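Side-chain contacts in ARF GTPase-activating protein GIT1 (Rattus norvegicus, PDB 6IUH), which probably activates GTP hydrolysis by ARF GTPases and uses its C-terminal helical domain as a scaffold for partner proteins: residues Gln28-Ala33 with Gln106-Cys111; Ser41-Ser46 with Lys89-Glu94; Glu47-Ala52 with Tyr81-Glu86; Arg74-Ser79 with Lys120-Ile125. One frame throughout, in Å; residues are numbered along the deposited sequence.

Interaction 1: Gln28-Ala33 with Gln106-Cys111; sequences QELLRA and QQVIQC
Leu31 and Ile109 mark the closest backbone approach, with 7.1 Å between their CA atoms, and from there helices 13-35 and 101-128 run in broadly opposite senses. Two apolar pairs carry the contact: one is the near point itself, the other its sequence neighbours Leu30 and Val108. The tighter pair is Leu30 with Val108, whose CA-CB bonds both aim across the gap. With CG trans to the amide N (chi1 173°), the isobutyl group of Leu30 reaches toward the valine, and CG1 of Val108 is swung the same way (chi1 165°). That single methyl meets the whole leucine fork: Val108 CG1 lies 3.7 Å from Leu30 CD2 and 3.9 Å from Leu30 CD1, with the branch point CG scarcely farther. The two side chains approach at a slant, so one valine methyl fits against a forked end.

The second pair is looser. Neither Leu31 nor Ile109 starts out aimed at its neighbour, yet their ends converge, and Leu31 CD1 stops 4.3 Å from Ile109 CD1, terminal methyl against terminal methyl. Behind the first pair, Leu30 goes on to Phe42, Cys45 and Ile49 of helix 42-57, and Val108 to Leu83 of helix 67-87, as is characteristic of the interior of a four-helix bundle. The second pair turns elsewhere: in this complex a partner protein packs on both residues, with a polar side chain on Leu31 and an apolar one on Ile109. Its place between helices 13-35 and 101-128 is consistent with a binding groove of a FAT-like domain.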
loop_
_atom_site.group_PDB
_atom_site.type_symbol
_atom_site.label_atom_id
_atom_site.label_comp_id
_atom_site.label_asym_id
_atom_site.label_seq_id
_atom_site.Cartn_x
_atom_site.Cartn_y
_atom_site.Cartn_z
ATOM N N GLN A 28 3.669 -7.049 0.988
ATOM C CA GLN A 28 3.741 -8.498 0.814
ATOM C C GLN A 28 3.838 -9.213 2.160
ATOM O O GLN A 28 3.232 -10.265 2.361
ATOM C CB GLN A 28 4.934 -8.880 -0.064
ATOM C CG GLN A 28 4.894 -10.316 -0.558
ATOM C CD GLN A 28 3.786 -10.552 -1.569
ATOM O OE1 GLN A 28 3.835 -10.046 -2.691
ATOM N NE2 GLN A 28 2.778 -11.320 -1.175
ATOM N N GLU A 29 4.600 -8.634 3.082
ATOM C CA GLU A 29 4.772 -9.220 4.407
ATOM C C GLU A 29 3.480 -9.120 5.212
ATOM O O GLU A 29 3.147 -10.023 5.983
ATOM C CB GLU A 29 5.922 -8.538 5.150
ATOM C CG GLU A 29 6.204 -9.112 6.529
ATOM C CD GLU A 29 6.662 -10.559 6.483
ATOM O OE1 GLU A 29 7.255 -10.969 5.464
ATOM O OE2 GLU A 29 6.424 -11.287 7.471
ATOM N N LEU A 30 2.754 -8.022 5.027
ATOM C CA LEU A 30 1.458 -7.840 5.673
ATOM C C LEU A 30 0.456 -8.883 5.195
ATOM O O LEU A 30 -0.284 -9.457 5.992
ATOM C CB LEU A 30 0.914 -6.437 5.407
ATOM C CG LEU A 30 -0.512 -6.172 5.891
ATOM C CD1 LEU A 30 -0.598 -6.311 7.404
ATOM C CD2 LEU A 30 -0.982 -4.794 5.450
ATOM N N LEU A 31 0.438 -9.123 3.886
ATOM C CA LEU A 31 -0.456 -10.120 3.308
ATOM C C LEU A 31 -0.128 -11.509 3.842
ATOM O O LEU A 31 -1.021 -12.324 4.079
ATOM C CB LEU A 31 -0.366 -10.109 1.780
ATOM C CG LEU A 31 -1.243 -11.138 1.065
ATOM C CD1 LEU A 31 -2.700 -10.963 1.465
ATOM C CD2 LEU A 31 -1.079 -11.020 -0.443
ATOM N N ARG A 32 1.160 -11.770 4.031
ATOM C CA ARG A 32 1.612 -13.042 4.583
ATOM C C ARG A 32 1.120 -13.206 6.016
ATOM O O ARG A 32 0.693 -14.289 6.420
ATOM C CB ARG A 32 3.138 -13.143 4.538
ATOM C CG ARG A 32 3.678 -14.509 4.944
ATOM C CD ARG A 32 5.197 -14.510 5.033
ATOM N NE ARG A 32 5.682 -13.763 6.190
ATOM C CZ ARG A 32 5.970 -14.313 7.366
ATOM N NH1 ARG A 32 6.407 -13.556 8.364
ATOM N NH2 ARG A 32 5.826 -15.618 7.545
ATOM N N ALA A 33 1.180 -12.120 6.780
ATOM C CA ALA A 33 0.724 -12.132 8.165
ATOM C C ALA A 33 -0.770 -12.427 8.238
ATOM O O ALA A 33 -1.220 -13.205 9.082
ATOM C CB ALA A 33 1.036 -10.806 8.841
ATOM N N GLN A 106 -10.196 -8.173 6.299
ATOM C CA GLN A 106 -10.793 -7.606 5.094
ATOM C C GLN A 106 -10.423 -6.137 4.936
ATOM O O GLN A 106 -9.969 -5.717 3.873
ATOM C CB GLN A 106 -12.314 -7.761 5.113
ATOM C CG GLN A 106 -12.794 -9.200 4.946
ATOM C CD GLN A 106 -14.242 -9.382 5.355
ATOM O OE1 GLN A 106 -14.953 -8.410 5.606
ATOM N NE2 GLN A 106 -14.685 -10.632 5.432
ATOM N N GLN A 107 -10.604 -5.362 6.001
ATOM C CA GLN A 107 -10.328 -3.932 5.950
ATOM C C GLN A 107 -8.846 -3.659 5.716
ATOM O O GLN A 107 -8.483 -2.764 4.952
ATOM C CB GLN A 107 -10.801 -3.254 7.235
ATOM C CG GLN A 107 -12.315 -3.227 7.390
ATOM C CD GLN A 107 -12.998 -2.486 6.256
ATOM O OE1 GLN A 107 -12.606 -1.374 5.902
ATOM N NE2 GLN A 107 -14.021 -3.104 5.676
ATOM N N VAL A 108 -7.994 -4.445 6.366
ATOM C CA VAL A 108 -6.550 -4.288 6.232
ATOM C C VAL A 108 -6.088 -4.529 4.789
ATOM O O VAL A 108 -5.320 -3.740 4.238
ATOM C CB VAL A 108 -5.805 -5.237 7.196
ATOM C CG1 VAL A 108 -4.342 -5.366 6.815
ATOM C CG2 VAL A 108 -5.950 -4.742 8.631
ATOM N N ILE A 109 -6.573 -5.602 4.170
ATOM C CA ILE A 109 -6.188 -5.913 2.795
ATOM C C ILE A 109 -6.734 -4.873 1.805
ATOM O O ILE A 109 -6.077 -4.551 0.814
ATOM C CB ILE A 109 -6.654 -7.332 2.387
ATOM C CG1 ILE A 109 -5.990 -8.379 3.285
ATOM C CG2 ILE A 109 -6.315 -7.617 0.928
ATOM C CD1 ILE A 109 -6.470 -9.791 3.039
ATOM N N GLN A 110 -7.921 -4.335 2.078
ATOM C CA GLN A 110 -8.467 -3.250 1.253
ATOM C C GLN A 110 -7.522 -2.046 1.234
ATOM O O GLN A 110 -7.246 -1.471 0.178
ATOM C CB GLN A 110 -9.843 -2.808 1.758
ATOM C CG GLN A 110 -10.949 -3.841 1.617
ATOM C CD GLN A 110 -12.304 -3.274 1.992
ATOM O OE1 GLN A 110 -12.491 -2.058 2.019
ATOM N NE2 GLN A 110 -13.259 -4.151 2.283
ATOM N N CYS A 111 -7.031 -1.673 2.411
ATOM C CA CYS A 111 -6.085 -0.570 2.539
ATOM C C CYS A 111 -4.807 -0.811 1.746
ATOM O O CYS A 111 -4.340 0.072 1.026
ATOM C CB CYS A 111 -5.740 -0.336 4.007
ATOM S SG CYS A 111 -7.129 0.224 4.991
#

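Interaction 2: Ser41-Ser46 with Lys89-Glu94; sequences SFVPCS and KTVPPE
Thr90 meets Phe42 and Val43 at the start of helix 42-57, and tracing its short side chain shows how a loop residue can serve an apolar and a polar neighbour at once. CB points at the helix and divides the work between two branches. The methyl CG2 goes to Phe42, where it lies 3.7 Å from Phe42 CB and 3.8 Å from Phe42 CD2, so it is wedged against the root of the aromatic side chain and approaches the ring obliquely. The ring itself leads on into the bundle, among Leu30, Ala33, Leu104 and Val108.

The other branch is the hydroxyl. Placed between the backbone N and the carbonyl carbon (chi1 68°), Thr90 OG1 reaches a water at 2.6 Å, and that water accepts the N-H of Val43, its oxygen 2.9 Å from Val43 N. The same hydroxyl is hydrogen-bonded to the carbonyl of Cys87, one turn back in the chain. Thr90 OG1 also lies close to a methyl, Val43 CG2, at 3.3 Å. That methyl is shared, for the side chains of Val43 and Val91 cross at about a right angle, with Val91 CG2 3.7 Å from Val43 CG2. An alanine here, lacking both branches, would probably leave the water on Val43 N without its second partner and open a gap beside Phe42 CB.

The arrangement is a water-mediated tie between a first-turn helix N-H and a connecting loop, found here at one end of the four-helix bundle, where the chain leaving helix 67-87 passes the beginning of helix 42-57.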
loop_
_atom_site.group_PDB
_atom_site.type_symbol
_atom_site.label_atom_id
_atom_site.label_comp_id
_atom_site.label_asym_id
_atom_site.label_seq_id
_atom_site.Cartn_x
_atom_site.Cartn_y
_atom_site.Cartn_z
ATOM N N SER A 41 1.150 -9.179 14.292
ATOM C CA SER A 41 2.145 -8.513 13.461
ATOM C C SER A 41 1.549 -7.391 12.617
ATOM O O SER A 41 2.266 -6.731 11.863
ATOM C CB SER A 41 2.842 -9.532 12.554
ATOM O OG SER A 41 3.576 -10.475 13.316
ATOM N N PHE A 42 0.243 -7.166 12.744
ATOM C CA PHE A 42 -0.425 -6.162 11.914
ATOM C C PHE A 42 0.070 -4.743 12.191
ATOM O O PHE A 42 0.289 -3.969 11.258
ATOM C CB PHE A 42 -1.943 -6.228 12.103
ATOM C CG PHE A 42 -2.615 -7.283 11.264
ATOM C CD1 PHE A 42 -1.880 -8.301 10.681
ATOM C CD2 PHE A 42 -3.983 -7.245 11.049
ATOM C CE1 PHE A 42 -2.497 -9.270 9.907
ATOM C CE2 PHE A 42 -4.607 -8.211 10.277
ATOM C CZ PHE A 42 -3.862 -9.225 9.704
ATOM N N VAL A 43 0.249 -4.401 13.464
ATOM C CA VAL A 43 0.729 -3.066 13.824
ATOM C C VAL A 43 2.170 -2.803 13.354
ATOM O O VAL A 43 2.418 -1.780 12.713
ATOM C CB VAL A 43 0.628 -2.818 15.349
ATOM C CG1 VAL A 43 1.377 -1.552 15.740
ATOM C CG2 VAL A 43 -0.822 -2.734 15.774
ATOM N N PRO A 44 3.123 -3.710 13.654
ATOM C CA PRO A 44 4.469 -3.410 13.146
ATOM C C PRO A 44 4.553 -3.429 11.620
ATOM O O PRO A 44 5.333 -2.663 11.052
ATOM C CB PRO A 44 5.334 -4.520 13.754
ATOM C CG PRO A 44 4.390 -5.616 14.071
ATOM C CD PRO A 44 3.115 -4.942 14.466
ATOM N N CYS A 45 3.766 -4.280 10.967
ATOM C CA CYS A 45 3.735 -4.302 9.507
ATOM C C CYS A 45 3.222 -2.977 8.955
ATOM O O CYS A 45 3.801 -2.423 8.023
ATOM C CB CYS A 45 2.868 -5.452 8.988
ATOM S SG CYS A 45 3.682 -7.069 9.003
ATOM N N SER A 46 2.140 -2.470 9.539
ATOM C CA SER A 46 1.552 -1.213 9.091
ATOM C C SER A 46 2.501 -0.037 9.309
ATOM O O SER A 46 2.491 0.925 8.545
ATOM C CB SER A 46 0.226 -0.953 9.807
ATOM O OG SER A 46 0.421 -0.752 11.194
ATOM N N LYS A 89 -6.467 -2.156 16.142
ATOM C CA LYS A 89 -7.440 -3.026 16.791
ATOM C C LYS A 89 -6.810 -4.347 17.229
ATOM O O LYS A 89 -7.419 -5.112 17.976
ATOM C CB LYS A 89 -8.626 -3.291 15.861
ATOM C CG LYS A 89 -9.196 -2.032 15.217
ATOM C CD LYS A 89 -10.402 -2.346 14.345
ATOM C CE LYS A 89 -10.737 -1.181 13.429
ATOM N NZ LYS A 89 -10.838 0.109 14.164
ATOM N N THR A 90 -5.590 -4.615 16.769
ATOM C CA THR A 90 -4.896 -5.848 17.135
ATOM C C THR A 90 -4.162 -5.676 18.459
ATOM O O THR A 90 -3.647 -6.641 19.026
ATOM C CB THR A 90 -3.888 -6.298 16.053
ATOM O OG1 THR A 90 -2.799 -5.371 15.979
ATOM C CG2 THR A 90 -4.562 -6.393 14.699
ATOM N N VAL A 91 -4.127 -4.442 18.950
ATOM C CA VAL A 91 -3.511 -4.145 20.237
ATOM C C VAL A 91 -4.479 -3.436 21.196
ATOM O O VAL A 91 -4.208 -2.318 21.637
ATOM C CB VAL A 91 -2.242 -3.274 20.057
ATOM C CG1 VAL A 91 -1.062 -4.128 19.615
ATOM C CG2 VAL A 91 -2.494 -2.153 19.056
ATOM N N PRO A 92 -5.602 -4.094 21.543
ATOM C CA PRO A 92 -6.564 -3.456 22.448
ATOM C C PRO A 92 -5.948 -3.257 23.833
ATOM O O PRO A 92 -5.030 -3.998 24.186
ATOM C CB PRO A 92 -7.719 -4.459 22.488
ATOM C CG PRO A 92 -7.050 -5.779 22.294
ATOM C CD PRO A 92 -5.921 -5.517 21.323
ATOM N N PRO A 93 -6.425 -2.259 24.597
ATOM C CA PRO A 93 -5.859 -1.965 25.920
ATOM C C PRO A 93 -5.950 -3.146 26.879
ATOM O O PRO A 93 -5.042 -3.360 27.681
ATOM C CB PRO A 93 -6.720 -0.800 26.423
ATOM C CG PRO A 93 -7.968 -0.854 25.609
ATOM C CD PRO A 93 -7.524 -1.337 24.265
ATOM N N GLU A 94 -7.060 -3.874 26.808
ATOM C CA GLU A 94 -7.216 -5.130 27.526
ATOM C C GLU A 94 -6.817 -6.248 26.583
ATOM O O GLU A 94 -7.542 -6.531 25.634
ATOM C CB GLU A 94 -8.656 -5.323 28.013
HETATM O O HOH W 1 -0.327 -6.033 15.795
#

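Interaction 3: Glu47-Ala52 with Tyr81-Glu86; sequences EKIHLA and YRLQSE
Gln84 lies between Glu47 and His50, its amide nearly parallel to both flat groups, where helices 42-57 and 67-87 run antiparallel (165° between the short segments, axes 9.7 Å apart). Reaching out as an extended chain, Gln84 sends NE2 to Glu47 OE2 at 2.7 Å, with an N-H...O angle of 156°. The acceptor is met on its syn side, somewhat out of the carboxylate plane. Glu47 starts by pointing away, and a bend at chi2 (-58°) folds its carboxylate back to the bond. On its other flank Gln84 NE2 lies over one face of the His50 ring, offset toward the rim, 4.1 Å from His50 CG.

Farther in, Ile49 and Leu83 cross at about a right angle, with Ile49 CD1 3.8 Å from Leu83 CD2. Ile49 also touches Asn26 of helix 13-35, and Leu83 touches Cys111 of helix 101-128.

A leucine in place of Gln84 would probably leave the Glu47 carboxylate without its amide donor.

The chemistry is thus graded with depth: methyls meet inside, while at the partly exposed margin a neutral amide donates one hydrogen bond to a carboxylate oxygen and sets the same nitrogen over an imidazole.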
loop_
_atom_site.group_PDB
_atom_site.type_symbol
_atom_site.label_atom_id
_atom_site.label_comp_id
_atom_site.label_asym_id
_atom_site.label_seq_id
_atom_site.Cartn_x
_atom_site.Cartn_y
_atom_site.Cartn_z
ATOM N N GLU A 47 3.319 -0.118 10.353
ATOM C CA GLU A 47 4.280 0.939 10.637
ATOM C C GLU A 47 5.412 0.941 9.619
ATOM O O GLU A 47 5.884 2.002 9.210
ATOM C CB GLU A 47 4.838 0.795 12.054
ATOM C CG GLU A 47 3.844 1.170 13.136
ATOM C CD GLU A 47 3.351 2.596 12.995
ATOM O OE1 GLU A 47 4.169 3.477 12.657
ATOM O OE2 GLU A 47 2.145 2.835 13.216
ATOM N N LYS A 48 5.841 -0.249 9.211
ATOM C CA LYS A 48 6.876 -0.371 8.192
ATOM C C LYS A 48 6.335 0.083 6.840
ATOM O O LYS A 48 7.049 0.688 6.040
ATOM C CB LYS A 48 7.389 -1.810 8.117
ATOM C CG LYS A 48 8.086 -2.273 9.389
ATOM C CD LYS A 48 8.387 -3.763 9.364
ATOM C CE LYS A 48 9.412 -4.109 8.298
ATOM N NZ LYS A 48 9.763 -5.557 8.320
ATOM N N ILE A 49 5.062 -0.207 6.595
ATOM C CA ILE A 49 4.396 0.252 5.381
ATOM C C ILE A 49 4.242 1.771 5.393
ATOM O O ILE A 49 4.578 2.445 4.417
ATOM C CB ILE A 49 3.014 -0.405 5.213
ATOM C CG1 ILE A 49 3.171 -1.903 4.950
ATOM C CG2 ILE A 49 2.234 0.249 4.080
ATOM C CD1 ILE A 49 1.865 -2.647 4.885
ATOM N N HIS A 50 3.744 2.307 6.504
ATOM C CA HIS A 50 3.539 3.747 6.635
ATOM C C HIS A 50 4.845 4.510 6.428
ATOM O O HIS A 50 4.861 5.582 5.823
ATOM C CB HIS A 50 2.943 4.090 8.003
ATOM C CG HIS A 50 2.481 5.508 8.117
ATOM N ND1 HIS A 50 3.299 6.525 8.562
ATOM C CD2 HIS A 50 1.284 6.081 7.842
ATOM C CE1 HIS A 50 2.625 7.662 8.558
ATOM N NE2 HIS A 50 1.402 7.420 8.124
ATOM N N LEU A 51 5.939 3.946 6.935
ATOM C CA LEU A 51 7.261 4.536 6.757
ATOM C C LEU A 51 7.683 4.496 5.294
ATOM O O LEU A 51 8.204 5.476 4.759
ATOM C CB LEU A 51 8.294 3.808 7.618
ATOM C CG LEU A 51 9.755 4.213 7.408
ATOM C CD1 LEU A 51 9.960 5.681 7.752
ATOM C CD2 LEU A 51 10.684 3.331 8.229
ATOM N N ALA A 52 7.454 3.356 4.651
ATOM C CA ALA A 52 7.804 3.188 3.247
ATOM C C ALA A 52 7.001 4.147 2.377
ATOM O O ALA A 52 7.495 4.642 1.363
ATOM C CB ALA A 52 7.573 1.749 2.808
ATOM N N TYR A 81 -2.868 5.831 6.102
ATOM C CA TYR A 81 -3.448 6.315 7.350
ATOM C C TYR A 81 -4.618 5.434 7.774
ATOM O O TYR A 81 -4.744 5.071 8.946
ATOM C CB TYR A 81 -3.903 7.765 7.191
ATOM C CG TYR A 81 -4.473 8.388 8.444
ATOM C CD1 TYR A 81 -3.648 9.007 9.372
ATOM C CD2 TYR A 81 -5.839 8.374 8.687
ATOM C CE1 TYR A 81 -4.168 9.585 10.517
ATOM C CE2 TYR A 81 -6.369 8.948 9.826
ATOM C CZ TYR A 81 -5.529 9.552 10.736
ATOM O OH TYR A 81 -6.057 10.125 11.869
ATOM N N ARG A 82 -5.473 5.103 6.810
ATOM C CA ARG A 82 -6.600 4.209 7.046
ATOM C C ARG A 82 -6.129 2.842 7.548
ATOM O O ARG A 82 -6.734 2.261 8.454
ATOM C CB ARG A 82 -7.422 4.055 5.765
ATOM C CG ARG A 82 -8.682 3.222 5.909
ATOM C CD ARG A 82 -9.273 2.896 4.544
ATOM N NE ARG A 82 -10.215 1.783 4.611
ATOM C CZ ARG A 82 -10.604 1.070 3.557
ATOM N NH1 ARG A 82 -10.126 1.352 2.353
ATOM N NH2 ARG A 82 -11.465 0.073 3.710
ATOM N N LEU A 83 -5.051 2.333 6.957
ATOM C CA LEU A 83 -4.459 1.069 7.387
ATOM C C LEU A 83 -3.988 1.140 8.833
ATOM O O LEU A 83 -4.263 0.246 9.634
ATOM C CB LEU A 83 -3.285 0.688 6.482
ATOM C CG LEU A 83 -2.521 -0.581 6.866
ATOM C CD1 LEU A 83 -3.423 -1.795 6.751
ATOM C CD2 LEU A 83 -1.280 -0.749 5.998
ATOM N N GLN A 84 -3.265 2.206 9.152
ATOM C CA GLN A 84 -2.758 2.422 10.502
ATOM C C GLN A 84 -3.904 2.432 11.506
ATOM O O GLN A 84 -3.782 1.892 12.608
ATOM C CB GLN A 84 -1.974 3.733 10.565
ATOM C CG GLN A 84 -1.057 3.867 11.765
ATOM C CD GLN A 84 -0.240 5.143 11.717
ATOM O OE1 GLN A 84 -0.770 6.221 11.452
ATOM N NE2 GLN A 84 1.060 5.024 11.962
ATOM N N SER A 85 -5.017 3.047 11.116
ATOM C CA SER A 85 -6.201 3.108 11.966
ATOM C C SER A 85 -6.770 1.719 12.226
ATOM O O SER A 85 -7.173 1.398 13.342
ATOM C CB SER A 85 -7.275 3.993 11.330
ATOM O OG SER A 85 -6.835 5.336 11.223
ATOM N N GLU A 86 -6.803 0.901 11.183
ATOM C CA GLU A 86 -7.382 -0.430 11.277
ATOM C C GLU A 86 -6.536 -1.376 12.123
ATOM O O GLU A 86 -7.068 -2.164 12.902
ATOM C CB GLU A 86 -7.579 -1.013 9.876
ATOM C CG GLU A 86 -8.706 -0.357 9.099
ATOM C CD GLU A 86 -10.072 -0.711 9.657
ATOM O OE1 GLU A 86 -10.194 -1.775 10.301
ATOM O OE2 GLU A 86 -11.023 0.073 9.452
#

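Interaction 4: Arg74-Ser79 with Lys120-Ile125; sequences RLLNAS and KQLVTI
Leu76 and Leu122 make a sparse apolar contact between helices 67-87 and 101-128, on the opposite side of the chain's centre from the contact of 28-33 with 106-111. Only 102 Å² is buried, and the backbones stay well apart, the CA atoms of Leu76 and Leu122 being 9.3 Å from each other. The gap is spanned by side-chain ends. Leu76 holds CG trans to its backbone N (chi1 -174°), whereas Leu122 turns CG beside its own (chi1 -70°), and the two side chains cross at about a right angle, with Leu76 CD2 4.0 Å from Leu122 CD1.

A second, fainter touch joins Leu75 CD2 to Gln121 OE1 at 4.4 Å. The amide oxygen has its polar partner elsewhere, in the hydroxyl of Ser72 one turn earlier on helix 67-87; the leucine methyl makes only a distant touch. Within the segment 74-79, the carbonyl of Leu75 is gripped twice: Ser79 OG donates to Leu75 O over 2.7 Å, and Ser79 N donates to it from the opposite face of its plane.

Leu76 also packs on Ile115 and Ala118 of the same helix 101-128. Of the other two helices, 42-57 brings Val53 to Leu76 and Met56 to Leu122, and 13-35 meets Val123 through Val16 and Thr20, while Lys120 and Thr124 hydrogen-bond to side chains of another protein chain.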
loop_
_atom_site.group_PDB
_atom_site.type_symbol
_atom_site.label_atom_id
_atom_site.label_comp_id
_atom_site.label_asym_id
_atom_site.label_seq_id
_atom_site.Cartn_x
_atom_site.Cartn_y
_atom_site.Cartn_z
ATOM N N ARG A 74 -2.686 11.469 -2.878
ATOM C CA ARG A 74 -3.822 11.539 -1.970
ATOM C C ARG A 74 -4.302 10.137 -1.611
ATOM O O ARG A 74 -4.572 9.847 -0.446
ATOM C CB ARG A 74 -4.962 12.349 -2.589
ATOM C CG ARG A 74 -6.109 12.621 -1.631
ATOM C CD ARG A 74 -7.125 13.579 -2.236
ATOM N NE ARG A 74 -6.511 14.832 -2.665
ATOM C CZ ARG A 74 -6.367 15.198 -3.934
ATOM N NH1 ARG A 74 -6.801 14.410 -4.907
ATOM N NH2 ARG A 74 -5.794 16.357 -4.232
ATOM N N LEU A 75 -4.396 9.269 -2.612
ATOM C CA LEU A 75 -4.830 7.894 -2.385
ATOM C C LEU A 75 -3.813 7.125 -1.550
ATOM O O LEU A 75 -4.174 6.414 -0.611
ATOM C CB LEU A 75 -5.057 7.186 -3.717
ATOM C CG LEU A 75 -5.544 5.741 -3.636
ATOM C CD1 LEU A 75 -6.861 5.667 -2.887
ATOM C CD2 LEU A 75 -5.686 5.170 -5.042
ATOM N N LEU A 76 -2.542 7.270 -1.909
ATOM C CA LEU A 76 -1.440 6.645 -1.188
ATOM C C LEU A 76 -1.438 7.016 0.294
ATOM O O LEU A 76 -1.409 6.144 1.163
ATOM C CB LEU A 76 -0.105 7.046 -1.815
ATOM C CG LEU A 76 1.139 6.355 -1.262
ATOM C CD1 LEU A 76 1.215 4.924 -1.766
ATOM C CD2 LEU A 76 2.404 7.129 -1.618
ATOM N N ASN A 77 -1.469 8.313 0.574
ATOM C CA ASN A 77 -1.413 8.804 1.950
ATOM C C ASN A 77 -2.653 8.443 2.762
ATOM O O ASN A 77 -2.546 8.031 3.918
ATOM C CB ASN A 77 -1.213 10.321 1.959
ATOM C CG ASN A 77 0.167 10.731 1.479
ATOM O OD1 ASN A 77 1.156 10.048 1.744
ATOM N ND2 ASN A 77 0.240 11.854 0.772
ATOM N N ALA A 78 -3.826 8.595 2.158
ATOM C CA ALA A 78 -5.079 8.306 2.852
ATOM C C ALA A 78 -5.219 6.824 3.180
ATOM O O ALA A 78 -5.757 6.466 4.226
ATOM C CB ALA A 78 -6.266 8.771 2.026
ATOM N N SER A 79 -4.739 5.966 2.288
ATOM C CA SER A 79 -4.863 4.525 2.481
ATOM C C SER A 79 -3.891 4.019 3.540
ATOM O O SER A 79 -4.190 3.071 4.273
ATOM C CB SER A 79 -4.638 3.794 1.159
ATOM O OG SER A 79 -5.549 4.254 0.178
ATOM N N LYS A 120 1.565 2.014 -7.839
ATOM C CA LYS A 120 1.641 1.659 -9.253
ATOM C C LYS A 120 1.378 2.868 -10.150
ATOM O O LYS A 120 2.076 3.077 -11.143
ATOM C CB LYS A 120 0.643 0.545 -9.584
ATOM C CG LYS A 120 0.752 0.019 -11.009
ATOM C CD LYS A 120 -0.416 -0.896 -11.349
ATOM C CE LYS A 120 -1.738 -0.145 -11.260
ATOM N NZ LYS A 120 -2.909 -1.040 -11.482
ATOM N N GLN A 121 0.366 3.656 -9.799
ATOM C CA GLN A 121 0.029 4.845 -10.574
ATOM C C GLN A 121 1.203 5.813 -10.605
ATOM O O GLN A 121 1.529 6.370 -11.649
ATOM C CB GLN A 121 -1.213 5.531 -10.000
ATOM C CG GLN A 121 -2.495 4.737 -10.195
ATOM C CD GLN A 121 -3.667 5.302 -9.413
ATOM O OE1 GLN A 121 -3.544 6.312 -8.722
ATOM N NE2 GLN A 121 -4.814 4.642 -9.515
ATOM N N LEU A 122 1.846 5.990 -9.457
ATOM C CA LEU A 122 2.993 6.884 -9.341
ATOM C C LEU A 122 4.179 6.398 -10.167
ATOM O O LEU A 122 4.912 7.206 -10.744
ATOM C CB LEU A 122 3.396 7.032 -7.873
ATOM C CG LEU A 122 2.398 7.824 -7.027
ATOM C CD1 LEU A 122 2.703 7.670 -5.539
ATOM C CD2 LEU A 122 2.409 9.289 -7.423
ATOM N N VAL A 123 4.370 5.081 -10.215
ATOM C CA VAL A 123 5.408 4.493 -11.055
ATOM C C VAL A 123 5.138 4.810 -12.522
ATOM O O VAL A 123 6.040 5.212 -13.259
ATOM C CB VAL A 123 5.499 2.964 -10.873
ATOM C CG1 VAL A 123 6.410 2.352 -11.930
ATOM C CG2 VAL A 123 6.001 2.623 -9.481
ATOM N N THR A 124 3.886 4.631 -12.931
ATOM C CA THR A 124 3.473 4.886 -14.307
ATOM C C THR A 124 3.647 6.354 -14.684
ATOM O O THR A 124 4.192 6.666 -15.742
ATOM C CB THR A 124 2.003 4.480 -14.533
ATOM O OG1 THR A 124 1.863 3.066 -14.349
ATOM C CG2 THR A 124 1.553 4.848 -15.938
ATOM N N ILE A 125 3.178 7.247 -13.816
ATOM C CA ILE A 125 3.297 8.684 -14.044
ATOM C C ILE A 125 4.747 9.093 -14.256
ATOM O O ILE A 125 5.070 9.818 -15.197
ATOM C CB ILE A 125 2.732 9.498 -12.865
ATOM C CG1 ILE A 125 1.222 9.303 -12.746
ATOM C CG2 ILE A 125 3.056 10.972 -13.036
ATOM C CD1 ILE A 125 0.671 9.734 -11.399
#

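The four contacts sample one antiparallel bundle at different depths. Interaction 1 is wholly buried and purely apolar across its segments; interaction 4, also without polar bonds between its segments, is sparser and only partly buried. Both draw on helix 101-128, lie on opposite sides of the chain's centre, and have residues touching the partner protein. Interactions 2 and 3 share helix 42-57, have no such neighbour and bring in polar chemistry at their margins: a water bridge to a loop in one, a direct amide-carboxylate bond in the other. The apolar interiors meet where Phe42 touches Leu30 and Val108; separately, Arg82 probably hydrogen-bonds Gln107 and Gln110, a polar link between interactions 1 and 3.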